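Local coordinates for protein transcriptional regulator, LacI family (Lactobacillus brevis, PDB 3JY6) that probably binds DNA at cis-regulatory sites and regulates transcription as a member of the LacI family, at residues V88-R93 with C98-V103. Numbering follows the deposited sequence.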
ATOM      1  N   VAL A  88      16.914 -15.282  12.232  1.00 14.05           N
ATOM      2  CA  VAL A  88      15.709 -15.178  11.420  1.00 12.41           C
ATOM      3  C   VAL A  88      14.457 -15.200  12.280  1.00 13.11           C
ATOM      4  O   VAL A  88      14.408 -15.889  13.303  1.00 12.97           O
ATOM      5  CB  VAL A  88      15.600 -16.369  10.428  1.00 11.89           C
ATOM      6  CG1 VAL A  88      14.365 -16.222   9.545  1.00 12.00           C
ATOM      7  CG2 VAL A  88      16.877 -16.470   9.565  1.00 11.71           C
ATOM      8  N   VAL A  89      13.448 -14.435  11.869  1.00 12.56           N
ATOM      9  CA  VAL A  89      12.156 -14.429  12.548  1.00 11.47           C
ATOM     10  C   VAL A  89      11.132 -14.439  11.423  1.00 10.99           C
ATOM     11  O   VAL A  89      11.264 -13.688  10.462  1.00 11.11           O
ATOM     12  CB  VAL A  89      11.918 -13.163  13.423  1.00 13.24           C
ATOM     13  CG1 VAL A  89      10.517 -13.209  14.024  1.00 12.78           C
ATOM     14  CG2 VAL A  89      12.910 -13.102  14.552  1.00 14.86           C
ATOM     15  N   SER A  90      10.124 -15.296  11.533  1.00 12.76           N
ATOM     16  CA  SER A  90       9.088 -15.377  10.510  1.00 15.59           C
ATOM     17  C   SER A  90       7.795 -14.726  11.022  1.00 14.39           C
ATOM     18  O   SER A  90       7.526 -14.696  12.224  1.00 14.21           O
ATOM     19  CB  SER A  90       8.839 -16.842  10.131  1.00 17.10           C
ATOM     20  OG  SER A  90       8.310 -16.939   8.819  1.00 26.87           O
ATOM     21  N   VAL A  91       7.006 -14.190  10.105  1.00 14.88           N
ATOM     22  CA  VAL A  91       5.764 -13.532  10.481  1.00 16.11           C
ATOM     23  C   VAL A  91       4.591 -13.882   9.577  1.00 16.33           C
ATOM     24  O   VAL A  91       4.743 -14.010   8.358  1.00 12.76           O
ATOM     25  CB  VAL A  91       5.920 -11.986  10.464  1.00 17.59           C
ATOM     26  CG1 VAL A  91       4.643 -11.320  10.976  1.00 15.67           C
ATOM     27  CG2 VAL A  91       7.114 -11.578  11.306  1.00 18.54           C
ATOM     28  N   ASP A  92       3.428 -14.050  10.205  1.00 18.17           N
ATOM     29  CA  ASP A  92       2.168 -14.325   9.515  1.00 22.01           C
ATOM     30  C   ASP A  92       2.167 -15.591   8.661  1.00 24.61           C
ATOM     31  O   ASP A  92       1.500 -15.636   7.633  1.00 23.78           O
ATOM     32  CB  ASP A  92       1.810 -13.119   8.631  1.00 20.82           C
ATOM     33  CG  ASP A  92       0.384 -13.172   8.117  1.00 22.30           C
ATOM     34  OD1 ASP A  92      -0.543 -13.228   8.947  1.00 25.18           O
ATOM     35  OD2 ASP A  92       0.180 -13.157   6.884  1.00 24.57           O
ATOM     36  N   ARG A  93       2.876 -16.627   9.095  1.00 27.99           N
ATOM     37  CA  ARG A  93       2.957 -17.842   8.297  1.00 31.54           C
ATOM     38  C   ARG A  93       2.254 -19.091   8.776  1.00 32.37           C
ATOM     39  O   ARG A  93       1.892 -19.933   7.964  1.00 36.07           O
ATOM     40  CB  ARG A  93       4.424 -18.182   8.024  1.00 33.00           C
ATOM     41  CG  ARG A  93       4.999 -17.469   6.813  1.00 35.52           C
ATOM     42  CD  ARG A  93       4.408 -18.054   5.546  1.00 39.23           C
ATOM     43  NE  ARG A  93       4.553 -19.510   5.519  1.00 43.29           N
ATOM     44  CZ  ARG A  93       5.680 -20.156   5.228  1.00 43.93           C
ATOM     45  NH1 ARG A  93       6.785 -19.481   4.925  1.00 42.65           N
ATOM     46  NH2 ARG A  93       5.704 -21.484   5.253  1.00 44.24           N
ATOM     47  N   CYS A  98       8.470 -24.967  12.946  1.00 22.35           N
ATOM     48  CA  CYS A  98       9.371 -23.912  12.471  1.00 21.55           C
ATOM     49  C   CYS A  98      10.663 -23.852  13.297  1.00 18.19           C
ATOM     50  O   CYS A  98      10.626 -23.867  14.522  1.00 17.90           O
ATOM     51  CB  CYS A  98       8.662 -22.551  12.524  1.00 22.73           C
ATOM     52  SG  CYS A  98       9.558 -21.172  11.734  1.00 24.38           S
ATOM     53  N   PRO A  99      11.822 -23.760  12.628  1.00 17.81           N
ATOM     54  CA  PRO A  99      13.130 -23.697  13.290  1.00 18.04           C
ATOM     55  C   PRO A  99      13.496 -22.353  13.950  1.00 20.04           C
ATOM     56  O   PRO A  99      14.405 -22.289  14.791  1.00 20.85           O
ATOM     57  CB  PRO A  99      14.091 -24.058  12.167  1.00 16.65           C
ATOM     58  CG  PRO A  99      13.442 -23.403  10.987  1.00 18.30           C
ATOM     59  CD  PRO A  99      11.982 -23.768  11.161  1.00 16.97           C
ATOM     60  N   TRP A 100      12.814 -21.281  13.575  1.00 18.08           N
ATOM     61  CA  TRP A 100      13.116 -19.987  14.177  1.00 17.91           C
ATOM     62  C   TRP A 100      11.869 -19.440  14.866  1.00 16.39           C
ATOM     63  O   TRP A 100      10.781 -19.981  14.693  1.00 18.72           O
ATOM     64  CB  TRP A 100      13.663 -19.018  13.116  1.00 18.30           C
ATOM     65  CG  TRP A 100      13.001 -19.102  11.787  1.00 16.97           C
ATOM     66  CD1 TRP A 100      11.727 -18.723  11.484  1.00 20.79           C
ATOM     67  CD2 TRP A 100      13.566 -19.620  10.572  1.00 15.64           C
ATOM     68  NE1 TRP A 100      11.466 -18.961  10.152  1.00 18.98           N
ATOM     69  CE2 TRP A 100      12.583 -19.489   9.567  1.00 16.10           C
ATOM     70  CE3 TRP A 100      14.821 -20.130  10.224  1.00 16.99           C
ATOM     71  CZ2 TRP A 100      12.797 -19.911   8.249  1.00 16.67           C
ATOM     72  CZ3 TRP A 100      15.036 -20.544   8.911  1.00 16.21           C
ATOM     73  CH2 TRP A 100      14.034 -20.409   7.934  1.00 13.50           C
ATOM     74  N   PRO A 101      12.011 -18.389  15.687  1.00 14.88           N
ATOM     75  CA  PRO A 101      10.823 -17.847  16.364  1.00 13.39           C
ATOM     76  C   PRO A 101       9.812 -17.305  15.354  1.00 14.30           C
ATOM     77  O   PRO A 101      10.195 -16.856  14.271  1.00 12.76           O
ATOM     78  CB  PRO A 101      11.395 -16.728  17.238  1.00 14.41           C
ATOM     79  CG  PRO A 101      12.862 -17.105  17.421  1.00 15.47           C
ATOM     80  CD  PRO A 101      13.234 -17.654  16.070  1.00 13.37           C
ATOM     81  N   GLN A 102       8.533 -17.332  15.711  1.00 13.88           N
ATOM     82  CA  GLN A 102       7.485 -16.832  14.826  1.00 13.90           C
ATOM     83  C   GLN A 102       6.484 -15.913  15.495  1.00 13.31           C
ATOM     84  O   GLN A 102       6.193 -16.039  16.679  1.00 13.28           O
ATOM     85  CB  GLN A 102       6.655 -17.963  14.249  1.00 19.10           C
ATOM     86  CG  GLN A 102       7.333 -18.938  13.352  1.00 22.70           C
ATOM     87  CD  GLN A 102       6.381 -20.053  13.038  1.00 26.00           C
ATOM     88  OE1 GLN A 102       6.035 -20.855  13.916  1.00 23.98           O
ATOM     89  NE2 GLN A 102       5.909 -20.097  11.796  1.00 28.49           N
ATOM     90  N   VAL A 103       5.924 -15.020  14.688  1.00 14.00           N
ATOM     91  CA  VAL A 103       4.902 -14.090  15.125  1.00 13.36           C
ATOM     92  C   VAL A 103       3.716 -14.372  14.207  1.00 15.06           C
ATOM     93  O   VAL A 103       3.791 -14.192  12.984  1.00 14.15           O
ATOM     94  CB  VAL A 103       5.365 -12.624  14.974  1.00 13.77           C
ATOM     95  CG1 VAL A 103       4.232 -11.663  15.404  1.00 14.56           C
ATOM     96  CG2 VAL A 103       6.609 -12.392  15.828  1.00 10.22           C
TER
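V88 packs against one face of the W100 indole: its CG1 sits 3.7 Å from the centroid of the five-membered ring and 13° off the ring normal, which meets the geometry of a CH-pi contact. V88 presents that methyl with CG1 anti to the backbone N (chi1 -178°), while P99 CG lies over the opposite face, displaced from its centre. S90 CB comes in edge-on, close to the plane of the indole, and approaches W100 NE1 at 3.4 Å; this indole nitrogen is buried and has no polar partner in the model. S90 OG is instead satisfied by L69 O of the adjacent strand. Replacing W100 by an alanine would probably leave V88 CG1 without the ring face it packs on and open a gap beside S90 CB. Backbone bonding supplies the register. S90 N donates to P101 O at 3.2 Å, with an N-H...O angle of 168°; V103 N donates to S90 O at 3.0 Å; and D92 N reaches V103 O at 2.8 Å. With S90 opposite Q102 and V91 opposite V103, this ladder identifies neighbouring parallel strands, 88-91 and 102-104, in the six-stranded sheet of one lobe of the periplasmic-binding-protein fold. They are linked by a short loop rather than the helical crossover usual in such alpha/beta sheets. On the sheet face of V91 and V103, packing within the pair is looser: V91 CG2 and V103 CB are 4.2 Å apart, the side chains lying alongside each other against helix 236-251, which touches both (S243 and I246). Beyond the strand end the contact thins toward solvent. D92 and R93 are partly exposed, and their polar ends turn to other partners, D92 OD1 accepting from Q234 NE2 and R93 NH1 donating to S71 O.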